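Local atomic coordinates of aldose 1-epimerase (Escherichia coli, PDB entry 3NRE), a protein that probably interconverts the alpha and beta anomers of aldose sugars, as a mutarotase-like epimerase. Residues Q198-A211 and M224-S238. Numbering follows the deposited sequence. Where two conformers were deposited one is given.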
ATOM      1  N   GLN A 198       5.604 -11.273  16.382  1.00 34.73           N
ATOM      2  CA  GLN A 198       5.574 -12.531  15.653  1.00 32.79           C
ATOM      3  C   GLN A 198       5.005 -12.212  14.271  1.00 30.80           C
ATOM      4  O   GLN A 198       4.444 -11.135  14.047  1.00 27.33           O
ATOM      5  CB  GLN A 198       4.676 -13.563  16.344  1.00 33.41           C
ATOM      6  CG  GLN A 198       3.237 -13.097  16.529  1.00 34.07           C
ATOM      7  CD  GLN A 198       2.445 -14.095  17.349  1.00 47.95           C
ATOM      8  OE1 GLN A 198       2.209 -13.880  18.540  1.00 50.16           O
ATOM      9  NE2 GLN A 198       2.076 -15.211  16.739  1.00 42.56           N
ATOM     10  N   TRP A 199       5.138 -13.181  13.371  1.00 28.68           N
ATOM     11  CA  TRP A 199       4.648 -13.053  12.006  1.00 27.67           C
ATOM     12  C   TRP A 199       3.198 -12.618  12.030  1.00 26.65           C
ATOM     13  O   TRP A 199       2.381 -13.241  12.706  1.00 28.88           O
ATOM     14  CB  TRP A 199       4.725 -14.397  11.292  1.00 26.68           C
ATOM     15  CG  TRP A 199       4.196 -14.402   9.896  1.00 27.12           C
ATOM     16  CD1 TRP A 199       2.942 -14.802   9.493  1.00 27.65           C
ATOM     17  CD2 TRP A 199       4.901 -14.012   8.714  1.00 28.73           C
ATOM     18  NE1 TRP A 199       2.821 -14.640   8.141  1.00 26.30           N
ATOM     19  CE2 TRP A 199       4.011 -14.181   7.626  1.00 27.31           C
ATOM     20  CE3 TRP A 199       6.181 -13.530   8.469  1.00 25.16           C
ATOM     21  CZ2 TRP A 199       4.376 -13.881   6.308  1.00 24.23           C
ATOM     22  CZ3 TRP A 199       6.545 -13.230   7.168  1.00 26.56           C
ATOM     23  CH2 TRP A 199       5.649 -13.412   6.102  1.00 25.15           C
ATOM     24  N   VAL A 200       2.899 -11.555  11.318  1.00 24.70           N
ATOM     25  CA  VAL A 200       1.523 -11.155  11.030  1.00 22.40           C
ATOM     26  C   VAL A 200       1.372 -10.887   9.531  1.00 22.82           C
ATOM     27  O   VAL A 200       2.133 -10.145   8.955  1.00 21.55           O
ATOM     28  CB  VAL A 200       1.145  -9.860  11.750  1.00 23.68           C
ATOM     29  CG1 VAL A 200      -0.260  -9.379  11.299  1.00 24.35           C
ATOM     30  CG2 VAL A 200       1.212 -10.005  13.268  1.00 22.59           C
ATOM     31  N   ASN A 201       0.376 -11.486   8.886  1.00 22.42           N
ATOM     32  CA  ASN A 201       0.087 -11.174   7.475  1.00 20.82           C
ATOM     33  C   ASN A 201      -1.397 -11.342   7.289  1.00 20.93           C
ATOM     34  O   ASN A 201      -1.859 -12.400   6.876  1.00 21.26           O
ATOM     35  CB  ASN A 201       0.852 -12.110   6.545  1.00 21.53           C
ATOM     36  CG  ASN A 201       0.409 -12.006   5.090  1.00 23.36           C
ATOM     37  OD1 ASN A 201       0.174 -10.917   4.586  1.00 24.80           O
ATOM     38  ND2 ASN A 201       0.319 -13.166   4.399  1.00 21.83           N
ATOM     39  N   ASN A 202      -2.148 -10.301   7.590  1.00 23.01           N
ATOM     40  CA  ASN A 202      -3.622 -10.425   7.677  1.00 22.77           C
ATOM     41  C   ASN A 202      -4.281  -9.200   7.150  1.00 23.36           C
ATOM     42  O   ASN A 202      -3.838  -8.053   7.450  1.00 22.22           O
ATOM     43  CB  ASN A 202      -4.105 -10.676   9.115  1.00 22.54           C
ATOM     44  CG  ASN A 202      -3.618 -11.981   9.676  1.00 23.87           C
ATOM     45  OD1 ASN A 202      -2.490 -12.091  10.201  1.00 26.72           O
ATOM     46  ND2 ASN A 202      -4.451 -13.034   9.542  1.00 24.23           N
ATOM     47  N   GLY A 203      -5.384  -9.417   6.422  1.00 22.72           N
ATOM     48  CA  GLY A 203      -6.247  -8.347   5.989  1.00 20.31           C
ATOM     49  C   GLY A 203      -7.415  -8.157   6.984  1.00 23.81           C
ATOM     50  O   GLY A 203      -7.839  -9.128   7.661  1.00 24.44           O
ATOM     51  N   PHE A 204      -7.882  -6.910   7.081  1.00 23.30           N
ATOM     52  CA  PHE A 204      -8.920  -6.498   8.017  1.00 28.57           C
ATOM     53  C   PHE A 204     -10.010  -5.782   7.233  1.00 26.56           C
ATOM     54  O   PHE A 204      -9.729  -5.034   6.298  1.00 28.35           O
ATOM     55  CB  PHE A 204      -8.329  -5.569   9.110  1.00 25.21           C
ATOM     56  CG  PHE A 204      -7.343  -6.273   9.984  1.00 28.69           C
ATOM     57  CD1 PHE A 204      -6.041  -6.447   9.557  1.00 20.47           C
ATOM     58  CD2 PHE A 204      -7.733  -6.823  11.181  1.00 24.29           C
ATOM     59  CE1 PHE A 204      -5.144  -7.164  10.319  1.00 26.07           C
ATOM     60  CE2 PHE A 204      -6.848  -7.537  11.962  1.00 30.29           C
ATOM     61  CZ  PHE A 204      -5.522  -7.694  11.533  1.00 25.63           C
ATOM     62  N   ALA A 205     -11.254  -6.040   7.622  1.00 29.31           N
ATOM     63  CA  ALA A 205     -12.423  -5.429   6.967  1.00 27.26           C
ATOM     64  C   ALA A 205     -13.126  -4.512   7.939  1.00 32.35           C
ATOM     65  O   ALA A 205     -12.857  -4.515   9.156  1.00 32.15           O
ATOM     66  CB  ALA A 205     -13.418  -6.515   6.509  1.00 31.24           C
ATOM     67  N   GLY A 206     -14.047  -3.722   7.409  1.00 29.17           N
ATOM     68  CA  GLY A 206     -14.823  -2.821   8.249  1.00 33.29           C
ATOM     69  C   GLY A 206     -14.123  -1.537   8.645  1.00 34.09           C
ATOM     70  O   GLY A 206     -14.545  -0.857   9.562  1.00 36.09           O
ATOM     71  N   TRP A 207     -13.104  -1.163   7.893  1.00 31.56           N
ATOM     72  CA  TRP A 207     -12.312  -0.004   8.204  1.00 32.42           C
ATOM     73  C   TRP A 207     -12.995   1.232   7.675  1.00 35.86           C
ATOM     74  O   TRP A 207     -13.770   1.155   6.710  1.00 35.85           O
ATOM     75  CB  TRP A 207     -10.949  -0.148   7.540  1.00 28.33           C
ATOM     76  CG  TRP A 207      -9.944   0.861   7.922  1.00 29.26           C
ATOM     77  CD1 TRP A 207      -9.735   1.380   9.153  1.00 30.05           C
ATOM     78  CD2 TRP A 207      -8.887   1.353   7.084  1.00 30.21           C
ATOM     79  NE1 TRP A 207      -8.647   2.225   9.118  1.00 29.84           N
ATOM     80  CE2 TRP A 207      -8.126   2.237   7.853  1.00 33.13           C
ATOM     81  CE3 TRP A 207      -8.557   1.173   5.734  1.00 27.38           C
ATOM     82  CZ2 TRP A 207      -7.025   2.915   7.337  1.00 26.52           C
ATOM     83  CZ3 TRP A 207      -7.490   1.828   5.221  1.00 27.54           C
ATOM     84  CH2 TRP A 207      -6.745   2.723   6.012  1.00 28.81           C
ATOM     85  N   ASN A 208     -12.695   2.364   8.321  1.00 36.66           N
ATOM     86  CA  ASN A 208     -13.202   3.682   7.930  1.00 41.89           C
ATOM     87  C   ASN A 208     -12.157   4.550   7.207  1.00 38.05           C
ATOM     88  O   ASN A 208     -12.343   5.746   7.055  1.00 41.18           O
ATOM     89  CB  ASN A 208     -13.756   4.436   9.147  1.00 43.34           C
ATOM     90  CG  ASN A 208     -12.686   4.755  10.206  1.00 45.79           C
ATOM     91  OD1 ASN A 208     -11.531   4.292  10.147  1.00 39.34           O
ATOM     92  ND2 ASN A 208     -13.079   5.560  11.184  1.00 44.07           N
ATOM     93  N   GLY A 209     -11.072   3.934   6.745  1.00 35.78           N
ATOM     94  CA  GLY A 209     -10.035   4.611   6.047  1.00 36.62           C
ATOM     95  C   GLY A 209      -9.138   5.507   6.872  1.00 35.33           C
ATOM     96  O   GLY A 209      -8.433   6.283   6.285  1.00 35.36           O
ATOM     97  N   GLN A 210      -9.234   5.463   8.213  1.00 35.03           N
ATOM     98  CA  GLN A 210      -8.445   6.318   9.072  1.00 36.02           C
ATOM     99  C   GLN A 210      -7.650   5.477  10.068  1.00 35.82           C
ATOM    100  O   GLN A 210      -8.182   4.520  10.681  1.00 34.05           O
ATOM    101  CB  GLN A 210      -9.343   7.318   9.826  1.00 39.88           C
ATOM    102  CG  GLN A 210     -10.223   8.151   8.896  1.00 40.03           C
ATOM    103  CD  GLN A 210     -10.987   9.252   9.629  1.00 52.74           C
ATOM    104  OE1 GLN A 210     -10.490   9.845  10.581  1.00 64.86           O
ATOM    105  NE2 GLN A 210     -12.201   9.517   9.187  1.00 53.40           N
ATOM    106  N   ALA A 211      -6.395   5.856  10.257  1.00 32.49           N
ATOM    107  CA  ALA A 211      -5.550   5.145  11.194  1.00 33.02           C
ATOM    108  C   ALA A 211      -4.674   6.108  11.966  1.00 28.59           C
ATOM    109  O   ALA A 211      -4.399   7.221  11.546  1.00 31.90           O
ATOM    110  CB  ALA A 211      -4.693   4.097  10.473  1.00 27.38           C
HETATM  111  N   MSE A 224      -3.160   8.805   9.499  1.00 29.80           N
HETATM  112  CA  MSE A 224      -3.408   8.330   8.129  0.50 28.72           C
HETATM  113  C   MSE A 224      -4.890   8.512   7.800  1.00 32.76           C
HETATM  114  O   MSE A 224      -5.761   8.069   8.572  1.00 36.13           O
HETATM  115  CB  MSE A 224      -3.024   6.839   7.955  0.50 27.32           C
HETATM  116  CG  MSE A 224      -3.512   6.208   6.613  0.50 24.21           C
HETATM  117 SE   MSE A 224      -3.032   4.342   6.120  0.38 26.06          SE
HETATM  118  CE  MSE A 224      -1.160   4.316   6.424  0.50 16.95           C
ATOM    119  N   GLU A 225      -5.159   9.144   6.648  1.00 30.54           N
ATOM    120  CA  GLU A 225      -6.525   9.355   6.137  1.00 31.84           C
ATOM    121  C   GLU A 225      -6.563   9.023   4.653  1.00 33.97           C
ATOM    122  O   GLU A 225      -5.625   9.302   3.916  1.00 33.16           O
ATOM    123  CB  GLU A 225      -7.004  10.803   6.322  1.00 35.72           C
ATOM    124  CG  GLU A 225      -7.193  11.168   7.765  1.00 42.29           C
ATOM    125  CD  GLU A 225      -7.797  12.567   7.969  1.00 55.97           C
ATOM    126  OE1 GLU A 225      -8.590  13.055   7.123  1.00 55.21           O
ATOM    127  OE2 GLU A 225      -7.467  13.164   9.008  1.00 61.05           O
ATOM    128  N   THR A 226      -7.608   8.343   4.227  1.00 33.03           N
ATOM    129  CA  THR A 226      -7.775   8.009   2.809  1.00 29.77           C
ATOM    130  C   THR A 226      -9.074   8.623   2.257  1.00 35.30           C
ATOM    131  O   THR A 226     -10.114   8.763   2.988  1.00 36.22           O
ATOM    132  CB  THR A 226      -7.820   6.489   2.590  1.00 34.41           C
ATOM    133  OG1 THR A 226      -8.789   5.925   3.502  1.00 37.46           O
ATOM    134  CG2 THR A 226      -6.398   5.847   2.765  1.00 27.83           C
ATOM    135  N   THR A 227      -9.030   8.995   0.979  1.00 35.65           N
ATOM    136  CA  THR A 227     -10.217   9.569   0.301  1.00 35.99           C
ATOM    137  C   THR A 227     -10.316   9.032  -1.116  1.00 38.39           C
ATOM    138  O   THR A 227      -9.382   9.198  -1.893  1.00 39.18           O
ATOM    139  CB  THR A 227     -10.145  11.122   0.158  1.00 41.84           C
ATOM    140  OG1 THR A 227      -9.809  11.700   1.417  1.00 45.74           O
ATOM    141  CG2 THR A 227     -11.480  11.694  -0.300  1.00 45.97           C
ATOM    142  N   PRO A 228     -11.413   8.341  -1.460  1.00 39.45           N
ATOM    143  CA  PRO A 228     -12.534   7.865  -0.636  1.00 41.42           C
ATOM    144  C   PRO A 228     -12.037   6.959   0.489  1.00 37.46           C
ATOM    145  O   PRO A 228     -10.918   6.424   0.389  1.00 38.53           O
ATOM    146  CB  PRO A 228     -13.385   7.060  -1.612  1.00 42.49           C
ATOM    147  CG  PRO A 228     -12.923   7.507  -2.992  1.00 46.15           C
ATOM    148  CD  PRO A 228     -11.496   7.857  -2.846  1.00 41.22           C
ATOM    149  N   PRO A 229     -12.807   6.831   1.569  1.00 42.08           N
ATOM    150  CA  PRO A 229     -12.341   6.012   2.676  1.00 40.88           C
ATOM    151  C   PRO A 229     -12.103   4.593   2.192  1.00 39.46           C
ATOM    152  O   PRO A 229     -12.959   3.981   1.563  1.00 39.80           O
ATOM    153  CB  PRO A 229     -13.477   6.092   3.715  1.00 43.39           C
ATOM    154  CG  PRO A 229     -14.374   7.210   3.260  1.00 52.17           C
ATOM    155  CD  PRO A 229     -14.152   7.404   1.798  1.00 44.21           C
ATOM    156  N   ALA A 230     -10.921   4.091   2.465  1.00 33.44           N
ATOM    157  CA  ALA A 230     -10.595   2.702   2.168  1.00 33.73           C
ATOM    158  C   ALA A 230     -11.330   1.770   3.130  1.00 31.85           C
ATOM    159  O   ALA A 230     -11.385   2.035   4.315  1.00 32.74           O
ATOM    160  CB  ALA A 230      -9.104   2.508   2.296  1.00 30.92           C
ATOM    161  N   PRO A 231     -11.847   0.639   2.630  1.00 33.51           N
ATOM    162  CA  PRO A 231     -12.612  -0.316   3.447  1.00 32.57           C
ATOM    163  C   PRO A 231     -11.785  -1.428   4.099  1.00 30.30           C
ATOM    164  O   PRO A 231     -12.299  -2.116   4.991  1.00 29.37           O
ATOM    165  CB  PRO A 231     -13.541  -0.940   2.424  1.00 35.36           C
ATOM    166  CG  PRO A 231     -12.735  -0.963   1.186  1.00 31.34           C
ATOM    167  CD  PRO A 231     -12.050   0.395   1.194  1.00 29.78           C
ATOM    168  N   CYS A 232     -10.540  -1.635   3.633  1.00 28.02           N
ATOM    169  CA  CYS A 232      -9.699  -2.728   4.123  0.60 27.11           C
ATOM    170  C   CYS A 232      -8.273  -2.256   4.313  1.00 22.51           C
ATOM    171  O   CYS A 232      -7.834  -1.366   3.621  1.00 25.14           O
ATOM    172  CB  CYS A 232      -9.724  -3.884   3.137  0.60 26.34           C
ATOM    173  SG  CYS A 232     -11.354  -4.596   2.887  0.60 28.77           S
ATOM    174  N   TYR A 233      -7.581  -2.875   5.267  1.00 24.95           N
ATOM    175  CA  TYR A 233      -6.137  -2.655   5.475  1.00 24.15           C
ATOM    176  C   TYR A 233      -5.493  -4.015   5.744  1.00 25.39           C
ATOM    177  O   TYR A 233      -6.125  -4.912   6.304  1.00 23.58           O
ATOM    178  CB  TYR A 233      -5.870  -1.654   6.616  1.00 23.06           C
ATOM    179  CG  TYR A 233      -6.279  -2.037   8.040  1.00 21.96           C
ATOM    180  CD1 TYR A 233      -5.408  -2.721   8.888  1.00 26.25           C
ATOM    181  CD2 TYR A 233      -7.505  -1.639   8.597  1.00 23.16           C
ATOM    182  CE1 TYR A 233      -5.784  -3.047  10.207  1.00 23.28           C
ATOM    183  CE2 TYR A 233      -7.849  -1.943   9.907  1.00 26.49           C
ATOM    184  CZ  TYR A 233      -7.002  -2.652  10.698  1.00 27.92           C
ATOM    185  OH  TYR A 233      -7.330  -2.954  11.995  1.00 28.21           O
ATOM    186  N   PHE A 234      -4.225  -4.164   5.332  1.00 22.51           N
ATOM    187  CA  PHE A 234      -3.402  -5.300   5.737  1.00 19.81           C
ATOM    188  C   PHE A 234      -2.363  -4.848   6.765  1.00 19.47           C
ATOM    189  O   PHE A 234      -1.886  -3.729   6.746  1.00 21.96           O
ATOM    190  CB  PHE A 234      -2.675  -5.955   4.513  1.00 19.68           C
ATOM    191  CG  PHE A 234      -3.376  -7.185   3.934  1.00 20.02           C
ATOM    192  CD1 PHE A 234      -4.527  -7.036   3.156  1.00 22.92           C
ATOM    193  CD2 PHE A 234      -2.901  -8.462   4.155  1.00 25.77           C
ATOM    194  CE1 PHE A 234      -5.182  -8.143   2.633  1.00 27.10           C
ATOM    195  CE2 PHE A 234      -3.557  -9.545   3.618  1.00 24.64           C
ATOM    196  CZ  PHE A 234      -4.672  -9.397   2.858  1.00 26.99           C
ATOM    197  N   ILE A 235      -2.030  -5.727   7.679  1.00 20.74           N
ATOM    198  CA  ILE A 235      -0.939  -5.519   8.606  1.00 23.86           C
ATOM    199  C   ILE A 235       0.096  -6.582   8.261  1.00 23.59           C
ATOM    200  O   ILE A 235      -0.240  -7.783   8.122  1.00 22.46           O
ATOM    201  CB  ILE A 235      -1.338  -5.736  10.068  1.00 23.59           C
ATOM    202  CG1 ILE A 235      -2.390  -4.731  10.515  1.00 27.16           C
ATOM    203  CG2 ILE A 235      -0.113  -5.681  11.004  1.00 23.31           C
ATOM    204  CD1 ILE A 235      -1.957  -3.233  10.436  1.00 28.15           C
ATOM    205  N   PHE A 236       1.347  -6.143   8.169  1.00 20.35           N
ATOM    206  CA  PHE A 236       2.492  -7.009   8.038  1.00 21.77           C
ATOM    207  C   PHE A 236       3.494  -6.771   9.165  1.00 20.62           C
ATOM    208  O   PHE A 236       3.910  -5.634   9.397  1.00 21.94           O
ATOM    209  CB  PHE A 236       3.168  -6.788   6.655  1.00 20.91           C
ATOM    210  CG  PHE A 236       4.308  -7.704   6.443  1.00 22.45           C
ATOM    211  CD1 PHE A 236       4.097  -9.059   6.470  1.00 23.12           C
ATOM    212  CD2 PHE A 236       5.578  -7.242   6.268  1.00 24.75           C
ATOM    213  CE1 PHE A 236       5.132  -9.933   6.317  1.00 24.54           C
ATOM    214  CE2 PHE A 236       6.654  -8.124   6.119  1.00 26.47           C
ATOM    215  CZ  PHE A 236       6.428  -9.465   6.126  1.00 22.40           C
ATOM    216  N   VAL A 237       3.866  -7.849   9.861  1.00 19.86           N
ATOM    217  CA  VAL A 237       5.001  -7.930  10.784  1.00 23.56           C
ATOM    218  C   VAL A 237       5.760  -9.166  10.327  1.00 23.21           C
ATOM    219  O   VAL A 237       5.179 -10.243  10.157  1.00 22.29           O
ATOM    220  CB  VAL A 237       4.602  -8.114  12.245  1.00 21.78           C
ATOM    221  CG1 VAL A 237       5.865  -8.140  13.140  1.00 24.84           C
ATOM    222  CG2 VAL A 237       3.657  -7.008  12.664  1.00 26.46           C
ATOM    223  N   SER A 238       7.054  -9.017  10.129  1.00 24.30           N
ATOM    224  CA  SER A 238       7.878 -10.144   9.676  1.00 26.74           C
ATOM    225  C   SER A 238       8.355 -11.046  10.838  1.00 27.60           C
ATOM    226  O   SER A 238       7.830 -10.968  11.941  1.00 29.32           O
ATOM    227  CB  SER A 238       9.009  -9.577   8.799  1.00 27.84           C
ATOM    228  OG  SER A 238       9.630 -10.561   7.990  1.00 33.83           O
TER
HETATM  229  O   HOH W   1       0.464  -8.355   5.252  1.00 35.11           O
HETATM  230  O   HOH W   2     -15.047  -3.462   5.093  1.00 36.57           O
HETATM  231  O   HOH W   3     -14.407   2.489   4.743  1.00 32.59           O
HETATM  232  O   HOH W   4     -10.635   8.613   5.771  1.00 40.57           O
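Strands 200-205 and 232-237 run antiparallel, and three pairs, Val200 with Val237, Asn202 with Ile235 and Phe204 with Tyr233, each exchange two backbone hydrogen bonds. Beyond a turn in each segment the pairing resumes on another sheet, where Ala211 and Met224, a selenomethionine, bond reciprocally.

Among the aromatic contacts, Phe204 CB sits 3.7 Å from the Tyr233 ring centroid, over its face, while the two rings lie nearly parallel but slid apart. Tyr233 turns its CD2 edge onto the Trp207 indole, 3.6 Å from CG, with the planes at 70°; Gly209 CA covers the opposite indole face. With CG anti to the backbone N (chi1 -171°), the Trp207 indole lies between Tyr233 and Gly209, bringing CZ3 to 3.4 Å from Ala230 CB, and NE1 donates to Gln210 O (2.8 Å). Replacing Trp207 by an alanine would probably open a gap between Tyr233 and Gly209 and leave Gln210 O without its indole donor. Glycine suits position 203 because its CA lies 3.4 Å from the centroid of the Phe234 ring, where a side chain would clash; at Gly209 positive phi favours it, and a side chain would hit Thr226 OG1 and Ala230 N. At the far end the Phe236 edge meets the Trp199 face, planes at 86°.

Among polar side chains, Thr226 OG1 donates to a lone pair of Gly209 O (2.8 Å) and accepts from Ala230 N, bridging the 226-230 loop to the other segment.

Asn201 and Trp199 hydrogen-bond Glu170. Strand 166-170 flanks 200-205, strand 250-256 flanks 232-237, and strand 279-290 borders 220-227, so the contact links two sheets of the mutarotase-type beta fold.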